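Local coordinates for reticulocyte binding protein (Streptococcus agalactiae COH1, PDB 3FAW), which is a cell-wall-associated pullulanase of group B Streptococcus that probably hydrolyses alpha-1,6-glycosidic links in pullulan and related branched alpha-glucans, at residues 482-487 and 514-519; 568-573 and 606-611; 691-696 and 781-786. One frame throughout, in Å; residues are numbered along the deposited sequence.

Interactions 1 and 2 lie in the catalytic barrel and are buried, whereas interaction 3 is a surface contact where a long helix meets a loop of the C-terminal domain. Interaction 1 joins neighbouring parallel strands through backbone hydrogen bonds, while interaction 2 relies on aliphatic side chains to seat a helix against the end of a strand. Interaction 3 combines a methyl group on an aromatic face with a glycine contact and a bridging water. Direct packing chains the three together. Phe516 of interaction 1 meets Tyr569 of interaction 2, and Val606 of interaction 2 touches Tyr693 of interaction 3, so the series runs outward from the barrel.

Interaction 1 of 3, residues 482-487 and 514-519; sequences IMIGEG and GVFSDD
Ile484 pairs with Gly514, and Gly485 with Val515, where strands 482-485 and 514-516 run side by side in parallel, twisted by 33°. Gly514 N donates to Met483 O at 3.1 Å, and the carbonyl of Gly514 then receives Gly485 N at 3.0 Å. The same Gly514 O also takes a CA-H contact from Ile484. A weaker bond from Phe516 N to Gly485 O, 3.4 Å long, continues the pairing. Past it, water 1 fills in where the chains part: it accepts from Gly487 N and donates to Phe516 O.

Ile484 sends its CG1 branch into the crowded position between its own N and carbonyl carbon (chi1 67°), which carries CD1 to within 4.0 Å of Phe516 CZ. The isoleucine reaches the far end of the ring obliquely, while near the other end CD2 lies 3.6 Å from Gly485 O, at the ring edge. A broad, flat phenylalanine suits this place because it forms edge-to-face contacts with both Tyr569 and Phe616, and Val567 adds an aliphatic surface beside it. Val515 faces the other way, its CG1 methyl 4.0 Å from Gly487 CA, where a compact branched residue fits against Met507 and Phe558. Gly487, having no side chain, can lie against Val515 CG1, where a CB would collide with that methyl. The CB of Glu486 leads away from segment 514-519, its CG passes 4.3 Å from Phe516 CD2, and OE1 accepts from Met458 N.

These are the fifth and sixth strands of the eight-stranded parallel TIM barrel. The C-terminal ends of the strands form the active-site end of the barrel, and the position of Glu486 is consistent with that of the acid/base glutamate of alpha-amylase family enzymes.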
loop_
_atom_site.group_PDB
_atom_site.type_symbol
_atom_site.label_atom_id
_atom_site.label_comp_id
_atom_site.label_asym_id
_atom_site.label_seq_id
_atom_site.Cartn_x
_atom_site.Cartn_y
_atom_site.Cartn_z
ATOM N N ILE A 482 -13.725 3.075 -1.487
ATOM C CA ILE A 482 -13.330 1.875 -0.750
ATOM C C ILE A 482 -11.867 1.963 -0.346
ATOM O O ILE A 482 -11.050 2.543 -1.056
ATOM C CB ILE A 482 -13.615 0.566 -1.532
ATOM C CG1 ILE A 482 -12.802 0.485 -2.827
ATOM C CG2 ILE A 482 -15.109 0.448 -1.828
ATOM C CD1 ILE A 482 -12.882 -0.892 -3.493
ATOM N N MET A 483 -11.539 1.395 0.806
ATOM C CA MET A 483 -10.148 1.369 1.260
ATOM C C MET A 483 -9.767 -0.015 1.751
ATOM O O MET A 483 -10.587 -0.732 2.335
ATOM C CB MET A 483 -9.918 2.407 2.364
ATOM C CG MET A 483 -9.841 3.840 1.858
ATOM S SD MET A 483 -9.662 5.053 3.182
ATOM C CE MET A 483 -9.378 6.545 2.226
ATOM N N ILE A 484 -8.516 -0.383 1.500
ATOM C CA ILE A 484 -7.948 -1.623 2.009
ATOM C C ILE A 484 -6.511 -1.366 2.477
ATOM O O ILE A 484 -5.945 -0.306 2.213
ATOM C CB ILE A 484 -7.976 -2.744 0.942
ATOM C CG1 ILE A 484 -7.028 -2.417 -0.217
ATOM C CG2 ILE A 484 -9.391 -2.943 0.405
ATOM C CD1 ILE A 484 -6.923 -3.509 -1.253
ATOM N N GLY A 485 -5.923 -2.329 3.175
ATOM C CA GLY A 485 -4.526 -2.203 3.582
ATOM C C GLY A 485 -3.948 -3.437 4.228
ATOM O O GLY A 485 -4.675 -4.334 4.646
ATOM N N GLU A 486 -2.620 -3.476 4.306
ATOM C CA GLU A 486 -1.930 -4.512 5.058
ATOM C C GLU A 486 -2.121 -4.269 6.549
ATOM O O GLU A 486 -1.511 -3.364 7.114
ATOM C CB GLU A 486 -0.440 -4.508 4.747
ATOM C CG GLU A 486 -0.086 -4.917 3.337
ATOM C CD GLU A 486 1.405 -4.856 3.099
ATOM O OE1 GLU A 486 2.020 -3.803 3.408
ATOM O OE2 GLU A 486 1.961 -5.863 2.608
ATOM N N GLY A 487 -2.960 -5.087 7.179
ATOM C CA GLY A 487 -3.221 -4.977 8.607
ATOM C C GLY A 487 -2.340 -5.865 9.466
ATOM O O GLY A 487 -2.816 -6.445 10.442
ATOM N N GLY A 514 -10.913 -2.625 4.759
ATOM C CA GLY A 514 -10.678 -4.078 4.755
ATOM C C GLY A 514 -9.196 -4.428 4.767
ATOM O O GLY A 514 -8.370 -3.657 4.289
ATOM N N VAL A 515 -8.851 -5.589 5.320
ATOM C CA VAL A 515 -7.449 -6.008 5.406
ATOM C C VAL A 515 -7.191 -7.326 4.677
ATOM O O VAL A 515 -8.071 -8.187 4.582
ATOM C CB VAL A 515 -6.971 -6.157 6.870
ATOM C CG1 VAL A 515 -7.070 -4.817 7.606
ATOM C CG2 VAL A 515 -7.755 -7.252 7.586
ATOM N N PHE A 516 -5.965 -7.474 4.180
ATOM C CA PHE A 516 -5.541 -8.699 3.506
ATOM C C PHE A 516 -5.614 -9.901 4.437
ATOM O O PHE A 516 -5.204 -9.821 5.593
ATOM C CB PHE A 516 -4.122 -8.548 2.946
ATOM C CG PHE A 516 -4.063 -7.722 1.698
ATOM C CD1 PHE A 516 -4.261 -8.310 0.456
ATOM C CD2 PHE A 516 -3.846 -6.351 1.763
ATOM C CE1 PHE A 516 -4.221 -7.551 -0.704
ATOM C CE2 PHE A 516 -3.811 -5.582 0.610
ATOM C CZ PHE A 516 -3.999 -6.183 -0.625
ATOM N N SER A 517 -6.148 -11.003 3.920
ATOM C CA SER A 517 -6.247 -12.244 4.673
ATOM C C SER A 517 -5.053 -13.159 4.401
ATOM O O SER A 517 -5.055 -13.943 3.449
ATOM C CB SER A 517 -7.553 -12.968 4.351
ATOM O OG SER A 517 -7.678 -14.151 5.122
ATOM N N ASP A 518 -4.037 -13.060 5.253
ATOM C CA ASP A 518 -2.880 -13.957 5.166
ATOM C C ASP A 518 -3.236 -15.419 5.485
ATOM O O ASP A 518 -2.541 -16.335 5.046
ATOM C CB ASP A 518 -1.705 -13.465 6.036
ATOM C CG ASP A 518 -2.097 -13.156 7.478
ATOM O OD1 ASP A 518 -3.282 -12.894 7.765
ATOM O OD2 ASP A 518 -1.189 -13.146 8.334
ATOM N N ASP A 519 -4.326 -15.626 6.223
ATOM C CA ASP A 519 -4.789 -16.968 6.586
ATOM C C ASP A 519 -5.239 -17.789 5.372
ATOM O O ASP A 519 -4.857 -18.951 5.234
ATOM C CB ASP A 519 -5.935 -16.880 7.600
ATOM C CG ASP A 519 -6.111 -18.157 8.402
ATOM O OD1 ASP A 519 -5.093 -18.760 8.792
ATOM O OD2 ASP A 519 -7.269 -18.543 8.669
HETATM O O HOH W 1 -3.618 -7.693 6.486
#

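Interaction 2 of 3, residues 568-573 and 606-611; sequences QYIAAH and VMILTS
Ile608 packs its side chain against the extended backbone at Gln568 and Tyr569 and the side chain of Ile570, making the tight half of this contact. Its CG1 branch lies beside the backbone N and turns again at chi2 (-62°), a fold that brings CD1 to 3.7 Å from Tyr569 N. That methyl also meets Ile570 CG2 at 3.8 Å, and the two isoleucines run past each other in opposite directions, CG1 beside CG1 at 3.9 Å. The second branch, CG2, rests 3.8 Å from Gln568 O. Two branched aliphatic residues suit such a place, since each offers several methyl and methylene groups to a surface without charge; Ile520 and Leu524 of helix 518-525 enlarge the same cluster.

In the TIM barrel, strand 566-568 is the seventh and helix 590-609 leads on to the eighth, so the C-terminal part of this helix packs on the last residue of the seventh strand and the loop just after it.

Toward Ser611 the fit is looser. Gln568 reaches it only through NE2, 3.9 Å from Ser611 CB, and this amide is occupied elsewhere, donating to Asn550 O and Gln612 O. Ser611 is short enough for its hydroxyl to fold back on the carbonyl four residues earlier: OG donates to Met607 O at 2.6 Å, tilted 34° from the carbonyl plane.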
loop_
_atom_site.group_PDB
_atom_site.type_symbol
_atom_site.label_atom_id
_atom_site.label_comp_id
_atom_site.label_asym_id
_atom_site.label_seq_id
_atom_site.Cartn_x
_atom_site.Cartn_y
_atom_site.Cartn_z
ATOM N N GLN A 568 -9.550 -11.125 0.182
ATOM C CA GLN A 568 -9.131 -12.497 -0.137
ATOM C C GLN A 568 -8.071 -12.493 -1.235
ATOM O O GLN A 568 -8.297 -11.956 -2.324
ATOM C CB GLN A 568 -10.323 -13.336 -0.613
ATOM C CG GLN A 568 -11.538 -13.355 0.321
ATOM C CD GLN A 568 -11.378 -14.291 1.512
ATOM O OE1 GLN A 568 -10.271 -14.536 1.985
ATOM N NE2 GLN A 568 -12.496 -14.806 2.010
ATOM N N TYR A 569 -6.918 -13.095 -0.951
ATOM C CA TYR A 569 -5.841 -13.174 -1.932
ATOM C C TYR A 569 -4.925 -14.371 -1.709
ATOM O O TYR A 569 -4.855 -14.928 -0.603
ATOM C CB TYR A 569 -5.022 -11.878 -1.943
ATOM C CG TYR A 569 -3.920 -11.755 -0.900
ATOM C CD1 TYR A 569 -4.153 -12.031 0.447
ATOM C CD2 TYR A 569 -2.655 -11.308 -1.263
ATOM C CE1 TYR A 569 -3.138 -11.887 1.400
ATOM C CE2 TYR A 569 -1.644 -11.159 -0.329
ATOM C CZ TYR A 569 -1.888 -11.445 1.002
ATOM O OH TYR A 569 -0.871 -11.289 1.922
ATOM N N ILE A 570 -4.237 -14.760 -2.776
ATOM C CA ILE A 570 -3.186 -15.779 -2.700
ATOM C C ILE A 570 -1.853 -15.315 -3.311
ATOM O O ILE A 570 -0.842 -16.004 -3.184
ATOM C CB ILE A 570 -3.637 -17.121 -3.323
ATOM C CG1 ILE A 570 -4.188 -16.925 -4.745
ATOM C CG2 ILE A 570 -4.668 -17.790 -2.421
ATOM C CD1 ILE A 570 -4.561 -18.218 -5.451
ATOM N N ALA A 571 -1.844 -14.146 -3.949
ATOM C CA ALA A 571 -0.601 -13.564 -4.471
ATOM C C ALA A 571 -0.686 -12.044 -4.572
ATOM O O ALA A 571 -1.772 -11.463 -4.562
ATOM C CB ALA A 571 -0.267 -14.155 -5.816
ATOM N N ALA A 572 0.482 -11.420 -4.673
ATOM C CA ALA A 572 0.607 -9.970 -4.817
ATOM C C ALA A 572 2.005 -9.663 -5.340
ATOM O O ALA A 572 2.766 -10.580 -5.636
ATOM C CB ALA A 572 0.372 -9.282 -3.490
ATOM N N HIS A 573 2.342 -8.381 -5.448
ATOM C CA HIS A 573 3.667 -7.972 -5.918
ATOM C C HIS A 573 4.789 -8.516 -5.025
ATOM O O HIS A 573 5.880 -8.800 -5.511
ATOM C CB HIS A 573 3.760 -6.447 -6.025
ATOM C CG HIS A 573 3.840 -5.754 -4.699
ATOM N ND1 HIS A 573 2.726 -5.294 -4.030
ATOM C CD2 HIS A 573 4.900 -5.467 -3.907
ATOM C CE1 HIS A 573 3.099 -4.746 -2.888
ATOM N NE2 HIS A 573 4.413 -4.837 -2.788
ATOM N N VAL A 606 -10.098 -20.275 -8.722
ATOM C CA VAL A 606 -11.487 -20.663 -8.469
ATOM C C VAL A 606 -11.889 -20.337 -7.031
ATOM O O VAL A 606 -12.937 -19.730 -6.794
ATOM C CB VAL A 606 -11.719 -22.168 -8.716
ATOM C CG1 VAL A 606 -13.056 -22.604 -8.137
ATOM C CG2 VAL A 606 -11.651 -22.485 -10.201
ATOM N N MET A 607 -11.045 -20.731 -6.080
ATOM C CA MET A 607 -11.362 -20.576 -4.663
ATOM C C MET A 607 -11.446 -19.103 -4.239
ATOM O O MET A 607 -12.373 -18.721 -3.526
ATOM C CB MET A 607 -10.359 -21.359 -3.802
ATOM C CG MET A 607 -10.470 -22.867 -4.012
ATOM S SD MET A 607 -9.449 -23.866 -2.922
ATOM C CE MET A 607 -7.821 -23.260 -3.340
ATOM N N ILE A 608 -10.511 -18.277 -4.702
ATOM C CA ILE A 608 -10.545 -16.838 -4.405
ATOM C C ILE A 608 -11.788 -16.163 -4.999
ATOM O O ILE A 608 -12.430 -15.341 -4.341
ATOM C CB ILE A 608 -9.263 -16.106 -4.910
ATOM C CG1 ILE A 608 -8.039 -16.549 -4.106
ATOM C CG2 ILE A 608 -9.425 -14.579 -4.813
ATOM C CD1 ILE A 608 -8.101 -16.238 -2.598
ATOM N N LEU A 609 -12.133 -16.527 -6.232
ATOM C CA LEU A 609 -13.216 -15.856 -6.950
ATOM C C LEU A 609 -14.625 -16.384 -6.628
ATOM O O LEU A 609 -15.615 -15.848 -7.139
ATOM C CB LEU A 609 -12.943 -15.887 -8.451
ATOM C CG LEU A 609 -11.784 -14.964 -8.850
ATOM C CD1 LEU A 609 -11.275 -15.292 -10.239
ATOM C CD2 LEU A 609 -12.205 -13.490 -8.756
ATOM N N THR A 610 -14.710 -17.420 -5.791
ATOM C CA THR A 610 -15.990 -17.912 -5.266
ATOM C C THR A 610 -16.080 -17.783 -3.732
ATOM O O THR A 610 -17.035 -18.273 -3.111
ATOM C CB THR A 610 -16.249 -19.382 -5.698
ATOM O OG1 THR A 610 -15.159 -20.219 -5.288
ATOM C CG2 THR A 610 -16.403 -19.476 -7.206
ATOM N N SER A 611 -15.094 -17.111 -3.131
ATOM C CA SER A 611 -15.075 -16.845 -1.692
ATOM C C SER A 611 -15.765 -15.525 -1.384
ATOM O O SER A 611 -15.704 -14.592 -2.179
ATOM C CB SER A 611 -13.637 -16.771 -1.172
ATOM O OG SER A 611 -13.038 -18.049 -1.130
#

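Interaction 3 of 3, residues 691-696 and 781-786; sequences QAYTAG and DQAGIK
Tyr693 and Ala783 meet where helix 685-703, which comes after the last strand of the TIM barrel, faces a loop of the beta-sheet C-terminal domain, the SpuA-type region that follows the barrel in this pullulanase. The loop leaves strand 775-778 and passes across the helix surface, so the contact joins two domains.

Apolar and aromatic contacts make up its centre. Ala783 places its methyl over the middle of the tyrosine ring, with CB 4.1 Å from the centroid and only 12° off the normal, a CH-pi contact. A small residue suits this position because the same CB is also 3.5 Å from Tyr693 O, pressed between ring and helix backbone. The ring gets there because CG is swung roughly opposite its backbone N (chi1 -156°), which lays the side chain along the helix flank toward the loop. Its CE1 comes within 3.6 Å of Gln782 C, and Asp781 O lies at the ring edge. Val606 CG2 of helix 590-609 touches CE2 of the ring.

Polar bonds at the margins fix the pieces. Tyr693 OH is hydrogen-bonded to Asp779 O, so the ring is held at its far end as well as over its face. Asp781 looks away from segment 691-696 but makes a salt bridge with Lys689 of helix 685-703, one turn before Tyr693.

Backbone-only contacts close the other end. The helix is bare at Gly696, which allows the loop to come in until Gly696 CA and Gly784 CA are 4.3 Å apart. Gly696 CA offers a CA-H contact to Ala783 O at 3.5 Å.

A water bridge is the last element: water 2 accepts from Ala783 N at 3.0 Å and gives a weak bond to Ala692 O.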
loop_
_atom_site.group_PDB
_atom_site.type_symbol
_atom_site.label_atom_id
_atom_site.label_comp_id
_atom_site.label_asym_id
_atom_site.label_seq_id
_atom_site.Cartn_x
_atom_site.Cartn_y
_atom_site.Cartn_z
ATOM N N GLN A 691 -5.674 -17.905 -18.516
ATOM C CA GLN A 691 -6.183 -16.532 -18.455
ATOM C C GLN A 691 -7.660 -16.461 -18.864
ATOM O O GLN A 691 -8.432 -15.692 -18.275
ATOM C CB GLN A 691 -5.282 -15.561 -19.250
ATOM C CG GLN A 691 -5.768 -15.150 -20.625
ATOM C CD GLN A 691 -6.818 -14.052 -20.587
ATOM O OE1 GLN A 691 -6.653 -13.029 -19.920
ATOM N NE2 GLN A 691 -7.894 -14.253 -21.323
ATOM N N ALA A 692 -8.049 -17.268 -19.853
ATOM C CA ALA A 692 -9.451 -17.377 -20.260
ATOM C C ALA A 692 -10.279 -18.026 -19.153
ATOM O O ALA A 692 -11.440 -17.680 -18.950
ATOM C CB ALA A 692 -9.574 -18.177 -21.565
ATOM N N TYR A 693 -9.668 -18.967 -18.436
ATOM C CA TYR A 693 -10.299 -19.596 -17.273
ATOM C C TYR A 693 -10.566 -18.548 -16.181
ATOM O O TYR A 693 -11.671 -18.470 -15.639
ATOM C CB TYR A 693 -9.404 -20.723 -16.739
ATOM C CG TYR A 693 -10.119 -21.797 -15.947
ATOM C CD1 TYR A 693 -10.844 -22.798 -16.590
ATOM C CD2 TYR A 693 -10.038 -21.836 -14.558
ATOM C CE1 TYR A 693 -11.489 -23.797 -15.869
ATOM C CE2 TYR A 693 -10.682 -22.833 -13.828
ATOM C CZ TYR A 693 -11.405 -23.808 -14.488
ATOM O OH TYR A 693 -12.042 -24.795 -13.761
ATOM N N THR A 694 -9.554 -17.734 -15.889
ATOM C CA THR A 694 -9.652 -16.686 -14.869
ATOM C C THR A 694 -10.661 -15.597 -15.252
ATOM O O THR A 694 -11.431 -15.140 -14.406
ATOM C CB THR A 694 -8.272 -16.054 -14.590
ATOM O OG1 THR A 694 -7.343 -17.084 -14.233
ATOM C CG2 THR A 694 -8.347 -15.034 -13.456
ATOM N N ALA A 695 -10.657 -15.196 -16.523
ATOM C CA ALA A 695 -11.638 -14.234 -17.049
ATOM C C ALA A 695 -13.082 -14.714 -16.855
ATOM O O ALA A 695 -13.954 -13.934 -16.475
ATOM C CB ALA A 695 -11.374 -13.960 -18.523
ATOM N N GLY A 696 -13.323 -15.998 -17.119
ATOM C CA GLY A 696 -14.638 -16.612 -16.917
ATOM C C GLY A 696 -15.064 -16.734 -15.461
ATOM O O GLY A 696 -16.254 -16.670 -15.148
ATOM N N ASP A 781 -11.789 -27.539 -18.276
ATOM C CA ASP A 781 -11.289 -26.792 -19.437
ATOM C C ASP A 781 -11.718 -25.326 -19.501
ATOM O O ASP A 781 -10.979 -24.483 -20.021
ATOM C CB ASP A 781 -11.734 -27.476 -20.730
ATOM C CG ASP A 781 -11.065 -28.816 -20.948
ATOM O OD1 ASP A 781 -9.908 -28.997 -20.509
ATOM O OD2 ASP A 781 -11.699 -29.686 -21.574
ATOM N N GLN A 782 -12.914 -25.026 -19.002
ATOM C CA GLN A 782 -13.496 -23.700 -19.188
ATOM C C GLN A 782 -14.322 -23.241 -18.002
ATOM O O GLN A 782 -14.813 -24.047 -17.213
ATOM C CB GLN A 782 -14.357 -23.667 -20.457
ATOM C CG GLN A 782 -15.575 -24.582 -20.422
ATOM C CD GLN A 782 -16.262 -24.686 -21.770
ATOM O OE1 GLN A 782 -16.131 -25.692 -22.468
ATOM N NE2 GLN A 782 -16.995 -23.646 -22.146
ATOM N N ALA A 783 -14.474 -21.926 -17.908
ATOM C CA ALA A 783 -15.232 -21.291 -16.844
ATOM C C ALA A 783 -16.110 -20.185 -17.428
ATOM O O ALA A 783 -15.741 -19.535 -18.410
ATOM C CB ALA A 783 -14.289 -20.725 -15.805
ATOM N N GLY A 784 -17.275 -19.987 -16.820
ATOM C CA GLY A 784 -18.211 -18.958 -17.262
ATOM C C GLY A 784 -19.575 -19.122 -16.628
ATOM O O GLY A 784 -19.703 -19.743 -15.574
ATOM N N ILE A 785 -20.592 -18.567 -17.280
ATOM C CA ILE A 785 -21.973 -18.624 -16.784
ATOM C C ILE A 785 -22.923 -19.436 -17.686
ATOM O O ILE A 785 -24.090 -19.617 -17.343
ATOM C CB ILE A 785 -22.556 -17.201 -16.553
ATOM C CG1 ILE A 785 -22.636 -16.402 -17.860
ATOM C CG2 ILE A 785 -21.708 -16.441 -15.538
ATOM C CD1 ILE A 785 -23.349 -15.076 -17.710
ATOM N N LYS A 786 -22.420 -19.926 -18.820
ATOM C CA LYS A 786 -23.232 -20.707 -19.758
ATOM C C LYS A 786 -23.106 -22.207 -19.472
ATOM O O LYS A 786 -22.052 -22.666 -19.029
ATOM C CB LYS A 786 -22.805 -20.426 -21.201
ATOM C CG LYS A 786 -22.943 -18.974 -21.628
ATOM C CD LYS A 786 -22.269 -18.725 -22.973
ATOM C CE LYS A 786 -22.264 -17.249 -23.329
ATOM N NZ LYS A 786 -21.647 -16.989 -24.662
HETATM O O HOH W 2 -12.662 -20.408 -19.822
#